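Local atomic coordinates of polyhedrin (Orgyia pseudotsugata cypovirus 5, PDB entry 5A8U), a protein that forms the crystalline occlusion bodies, or polyhedra, that shelter cypovirus particles from the outside environment until insect larvae eat them. Residues V35-N47 against L58-N70. Sequence-based numbering, arbitrary orientation.
Sequences VLKYTNGVVQVYN and LNRQLMKFPNYMN
Gln44 OE1 is gripped by two amides from 58-70, with both donors on lone pairs in its carbonyl plane. Asn70 ND2 reaches Gln44 OE1 almost straight at 2.8 Å (170° at the hydrogen), Asn67 ND2 at 2.9 Å on a more bent path. Across the same amide, Gln44 NE2 gives one hydrogen to Lys64 O (3.1 Å), meeting that carbonyl from above its plane, and the other to Tyr38 OH, from the start of the hairpin's turn. The Gln44 chain reaches this far because it runs out extended, with CG anti to the backbone N (chi1 -173°). Tyr38 OH in turn donates a hydrogen bond to Met63 O, 2.7 Å away, while Tyr46 OH donates to Leu62 O, so the last carbonyls of helix 60-63 and the one just after it all meet side chains of the hairpin.

Apolar groups fill in around this network. Phe65 CB lies over one face of the Tyr38 ring, 3.9 Å from its centroid, and the Phe65 ring turns an edge toward that same face. Leu58 CD2 sits squarely above the centre of the Tyr46 ring, and Leu36 CD2 meets Met63 CE at 3.7 Å. Asn70 ND2 is also hydrogen-bonded to Ser224 OG on strand 223-227, next to 43-50 in the sheet. With every amide hydrogen and the oxygen of buried Gln44 engaged, its flip state is defined, and the irregular 64-70 loop is held to the β-hairpin by hydrogen bonds from its side chains and backbone together with the packing of Phe65.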
loop_
_atom_site.group_PDB
_atom_site.type_symbol
_atom_site.label_atom_id
_atom_site.label_comp_id
_atom_site.label_asym_id
_atom_site.label_seq_id
_atom_site.Cartn_x
_atom_site.Cartn_y
_atom_site.Cartn_z
ATOM N N VAL A 35 16.352 7.374 4.015
ATOM C CA VAL A 35 16.631 8.794 3.873
ATOM C C VAL A 35 17.267 9.043 2.523
ATOM O O VAL A 35 18.360 8.558 2.255
ATOM C CB VAL A 35 17.579 9.313 4.955
ATOM C CG1 VAL A 35 17.735 10.825 4.820
ATOM C CG2 VAL A 35 17.033 8.994 6.330
ATOM N N LEU A 36 16.578 9.784 1.669
ATOM C CA LEU A 36 17.085 10.045 0.321
ATOM C C LEU A 36 17.761 11.395 0.277
ATOM O O LEU A 36 17.247 12.351 0.846
ATOM C CB LEU A 36 15.940 10.019 -0.678
ATOM C CG LEU A 36 15.268 8.643 -0.717
ATOM C CD1 LEU A 36 13.925 8.729 -1.408
ATOM C CD2 LEU A 36 16.176 7.655 -1.449
ATOM N N LYS A 37 18.910 11.475 -0.392
ATOM C CA LYS A 37 19.675 12.718 -0.386
ATOM C C LYS A 37 19.745 13.312 -1.783
ATOM O O LYS A 37 19.980 12.580 -2.756
ATOM C CB LYS A 37 21.085 12.452 0.136
ATOM C CG LYS A 37 21.093 11.680 1.462
ATOM C CD LYS A 37 22.462 11.793 2.115
ATOM C CE LYS A 37 22.704 13.224 2.559
ATOM N NZ LYS A 37 23.993 13.362 3.295
ATOM N N TYR A 38 19.548 14.627 -1.865
ATOM C CA TYR A 38 19.482 15.350 -3.133
ATOM C C TYR A 38 20.590 16.386 -3.177
ATOM O O TYR A 38 21.071 16.822 -2.138
ATOM C CB TYR A 38 18.093 16.000 -3.341
ATOM C CG TYR A 38 17.014 14.947 -3.255
ATOM C CD1 TYR A 38 16.495 14.568 -2.017
ATOM C CD2 TYR A 38 16.568 14.281 -4.388
ATOM C CE1 TYR A 38 15.564 13.574 -1.916
ATOM C CE2 TYR A 38 15.626 13.274 -4.295
ATOM C CZ TYR A 38 15.127 12.935 -3.057
ATOM O OH TYR A 38 14.190 11.957 -2.943
ATOM N N THR A 39 21.006 16.747 -4.383
ATOM C CA THR A 39 22.181 17.598 -4.541
ATOM C C THR A 39 21.942 19.047 -4.115
ATOM O O THR A 39 22.890 19.810 -3.988
ATOM C CB THR A 39 22.715 17.553 -5.984
ATOM O OG1 THR A 39 21.680 17.952 -6.885
ATOM C CG2 THR A 39 23.154 16.125 -6.307
ATOM N N ASN A 40 20.685 19.412 -3.882
ATOM C CA ASN A 40 20.364 20.721 -3.300
ATOM C C ASN A 40 20.323 20.710 -1.758
ATOM O O ASN A 40 19.965 21.709 -1.132
ATOM C CB ASN A 40 19.050 21.252 -3.870
ATOM C CG ASN A 40 17.879 20.358 -3.549
ATOM O OD1 ASN A 40 18.016 19.381 -2.807
ATOM N ND2 ASN A 40 16.703 20.715 -4.066
ATOM N N GLY A 41 20.704 19.584 -1.161
ATOM C CA GLY A 41 20.774 19.463 0.289
ATOM C C GLY A 41 19.506 18.889 0.904
ATOM O O GLY A 41 19.497 18.503 2.067
ATOM N N VAL A 42 18.412 18.855 0.147
ATOM C CA VAL A 42 17.165 18.310 0.675
ATOM C C VAL A 42 17.359 16.847 1.094
ATOM O O VAL A 42 18.097 16.088 0.446
ATOM C CB VAL A 42 16.020 18.421 -0.367
ATOM C CG1 VAL A 42 14.806 17.560 0.036
ATOM C CG2 VAL A 42 15.633 19.885 -0.566
ATOM N N VAL A 43 16.725 16.460 2.202
ATOM C CA VAL A 43 16.617 15.034 2.515
ATOM C C VAL A 43 15.149 14.653 2.560
ATOM O O VAL A 43 14.325 15.390 3.122
ATOM C CB VAL A 43 17.373 14.618 3.820
ATOM C CG1 VAL A 43 18.885 14.730 3.622
ATOM C CG2 VAL A 43 16.911 15.431 5.031
ATOM N N GLN A 44 14.814 13.532 1.921
ATOM C CA GLN A 44 13.445 13.036 1.968
ATOM C C GLN A 44 13.423 11.783 2.813
ATOM O O GLN A 44 14.196 10.853 2.572
ATOM C CB GLN A 44 12.894 12.743 0.565
ATOM C CG GLN A 44 11.402 12.377 0.594
ATOM C CD GLN A 44 10.764 12.359 -0.789
ATOM O OE1 GLN A 44 9.550 12.557 -0.909
ATOM N NE2 GLN A 44 11.566 12.118 -1.837
ATOM N N VAL A 45 12.515 11.763 3.783
ATOM C CA VAL A 45 12.445 10.716 4.793
ATOM C C VAL A 45 11.191 9.876 4.614
ATOM O O VAL A 45 10.094 10.405 4.435
ATOM C CB VAL A 45 12.382 11.345 6.195
ATOM C CG1 VAL A 45 12.228 10.262 7.300
ATOM C CG2 VAL A 45 13.625 12.243 6.425
ATOM N N TYR A 46 11.367 8.563 4.669
ATOM C CA TYR A 46 10.259 7.630 4.801
ATOM C C TYR A 46 10.570 6.738 5.984
ATOM O O TYR A 46 11.641 6.136 6.037
ATOM C CB TYR A 46 10.147 6.751 3.551
ATOM C CG TYR A 46 9.736 7.497 2.300
ATOM C CD1 TYR A 46 8.389 7.711 2.011
ATOM C CD2 TYR A 46 10.692 7.994 1.421
ATOM C CE1 TYR A 46 8.012 8.404 0.857
ATOM C CE2 TYR A 46 10.329 8.675 0.283
ATOM C CZ TYR A 46 8.991 8.891 0.016
ATOM O OH TYR A 46 8.620 9.564 -1.129
ATOM N N ASN A 47 9.638 6.663 6.932
ATOM C CA ASN A 47 9.791 5.880 8.154
ATOM C C ASN A 47 8.634 4.890 8.332
ATOM O O ASN A 47 7.481 5.288 8.460
ATOM C CB ASN A 47 9.943 6.815 9.370
ATOM C CG ASN A 47 9.810 6.086 10.704
ATOM O OD1 ASN A 47 8.858 6.309 11.444
ATOM N ND2 ASN A 47 10.755 5.194 11.002
ATOM N N LEU A 58 9.834 1.497 -2.578
ATOM C CA LEU A 58 9.614 2.821 -3.141
ATOM C C LEU A 58 9.868 2.743 -4.636
ATOM O O LEU A 58 10.951 2.325 -5.057
ATOM C CB LEU A 58 10.574 3.845 -2.536
ATOM C CG LEU A 58 10.449 4.117 -1.042
ATOM C CD1 LEU A 58 11.640 4.952 -0.594
ATOM C CD2 LEU A 58 9.128 4.826 -0.737
ATOM N N ASN A 59 8.886 3.129 -5.445
ATOM C CA ASN A 59 9.152 3.235 -6.878
ATOM C C ASN A 59 9.700 4.616 -7.256
ATOM O O ASN A 59 9.916 5.472 -6.377
ATOM C CB ASN A 59 7.931 2.838 -7.721
ATOM C CG ASN A 59 6.742 3.750 -7.511
ATOM O OD1 ASN A 59 6.841 4.800 -6.853
ATOM N ND2 ASN A 59 5.604 3.367 -8.095
ATOM N N ARG A 60 9.956 4.858 -8.545
ATOM C CA ARG A 60 10.615 6.124 -8.895
ATOM C C ARG A 60 9.776 7.338 -8.509
ATOM O O ARG A 60 10.324 8.384 -8.129
ATOM C CB ARG A 60 11.019 6.199 -10.385
ATOM C CG ARG A 60 12.368 5.533 -10.725
ATOM C CD ARG A 60 13.545 5.920 -9.773
ATOM N NE ARG A 60 14.165 7.228 -10.034
ATOM C CZ ARG A 60 15.277 7.648 -9.423
ATOM N NH1 ARG A 60 15.884 6.857 -8.541
ATOM N NH2 ARG A 60 15.804 8.841 -9.697
ATOM N N GLN A 61 8.456 7.198 -8.548
ATOM C CA GLN A 61 7.592 8.325 -8.190
ATOM C C GLN A 61 7.830 8.808 -6.759
ATOM O O GLN A 61 7.676 9.992 -6.474
ATOM C CB GLN A 61 6.115 7.969 -8.373
ATOM C CG GLN A 61 5.656 8.021 -9.828
ATOM C CD GLN A 61 5.786 6.696 -10.564
ATOM O OE1 GLN A 61 6.559 5.833 -10.156
ATOM N NE2 GLN A 61 5.056 6.551 -11.680
ATOM N N LEU A 62 8.205 7.891 -5.869
ATOM C CA LEU A 62 8.533 8.267 -4.491
ATOM C C LEU A 62 10.037 8.417 -4.212
ATOM O O LEU A 62 10.417 9.027 -3.218
ATOM C CB LEU A 62 7.891 7.294 -3.490
ATOM C CG LEU A 62 6.353 7.373 -3.468
ATOM C CD1 LEU A 62 5.770 6.458 -2.395
ATOM C CD2 LEU A 62 5.884 8.802 -3.240
ATOM N N MET A 63 10.889 7.866 -5.077
ATOM C CA MET A 63 12.330 8.055 -4.897
ATOM C C MET A 63 12.744 9.485 -5.238
ATOM O O MET A 63 13.709 10.007 -4.682
ATOM C CB MET A 63 13.127 7.082 -5.773
ATOM C CG MET A 63 12.983 5.622 -5.371
ATOM S SD MET A 63 13.807 5.236 -3.798
ATOM C CE MET A 63 15.533 5.380 -4.299
ATOM N N LYS A 64 12.034 10.094 -6.185
ATOM C CA LYS A 64 12.315 11.462 -6.604
ATOM C C LYS A 64 11.718 12.503 -5.655
ATOM O O LYS A 64 10.860 12.206 -4.823
ATOM C CB LYS A 64 11.817 11.708 -8.041
ATOM C CG LYS A 64 10.307 11.807 -8.150
ATOM C CD LYS A 64 9.883 12.030 -9.594
ATOM C CE LYS A 64 8.426 12.399 -9.696
ATOM N NZ LYS A 64 8.193 13.841 -9.417
ATOM N N PHE A 65 12.211 13.722 -5.778
ATOM C CA PHE A 65 11.624 14.874 -5.108
ATOM C C PHE A 65 11.429 15.980 -6.154
ATOM O O PHE A 65 12.259 16.117 -7.058
ATOM C CB PHE A 65 12.535 15.373 -3.981
ATOM C CG PHE A 65 11.994 16.579 -3.289
ATOM C CD1 PHE A 65 11.009 16.438 -2.318
ATOM C CD2 PHE A 65 12.419 17.847 -3.641
ATOM C CE1 PHE A 65 10.474 17.553 -1.685
ATOM C CE2 PHE A 65 11.889 18.971 -3.010
ATOM C CZ PHE A 65 10.919 18.817 -2.026
ATOM N N PRO A 66 10.317 16.728 -6.082
ATOM C CA PRO A 66 9.157 16.524 -5.213
ATOM C C PRO A 66 8.307 15.358 -5.736
ATOM O O PRO A 66 8.656 14.748 -6.740
ATOM C CB PRO A 66 8.396 17.858 -5.336
ATOM C CG PRO A 66 8.732 18.334 -6.741
ATOM C CD PRO A 66 10.174 17.928 -6.936
ATOM N N ASN A 67 7.215 15.042 -5.053
ATOM C CA ASN A 67 6.323 13.987 -5.527
ATOM C C ASN A 67 4.940 14.122 -4.896
ATOM O O ASN A 67 4.688 15.082 -4.169
ATOM C CB ASN A 67 6.947 12.617 -5.235
ATOM C CG ASN A 67 7.213 12.400 -3.770
ATOM O OD1 ASN A 67 6.370 12.683 -2.925
ATOM N ND2 ASN A 67 8.395 11.897 -3.460
ATOM N N TYR A 68 4.050 13.170 -5.163
ATOM C CA TYR A 68 2.688 13.303 -4.663
ATOM C C TYR A 68 2.609 13.266 -3.139
ATOM O O TYR A 68 1.657 13.803 -2.536
ATOM C CB TYR A 68 1.750 12.265 -5.306
ATOM C CG TYR A 68 2.041 10.811 -4.985
ATOM C CD1 TYR A 68 1.562 10.231 -3.816
ATOM C CD2 TYR A 68 2.773 10.009 -5.870
ATOM C CE1 TYR A 68 1.816 8.910 -3.519
ATOM C CE2 TYR A 68 3.023 8.670 -5.583
ATOM C CZ TYR A 68 2.541 8.131 -4.404
ATOM O OH TYR A 68 2.771 6.806 -4.099
ATOM N N MET A 69 3.609 12.643 -2.517
ATOM C CA MET A 69 3.649 12.522 -1.060
ATOM C C MET A 69 4.193 13.806 -0.444
ATOM O O MET A 69 3.676 14.289 0.561
ATOM C CB MET A 69 4.533 11.333 -0.658
ATOM C CG MET A 69 4.476 10.967 0.829
ATOM S SD MET A 69 2.874 10.270 1.316
ATOM C CE MET A 69 2.842 8.803 0.292
ATOM N N ASN A 70 5.247 14.340 -1.048
ATOM C CA ASN A 70 5.896 15.549 -0.554
ATOM C C ASN A 70 6.106 16.545 -1.680
ATOM O O ASN A 70 7.149 16.547 -2.327
ATOM C CB ASN A 70 7.236 15.179 0.068
ATOM C CG ASN A 70 7.065 14.243 1.234
ATOM O OD1 ASN A 70 6.346 14.570 2.180
ATOM N ND2 ASN A 70 7.696 13.066 1.169
#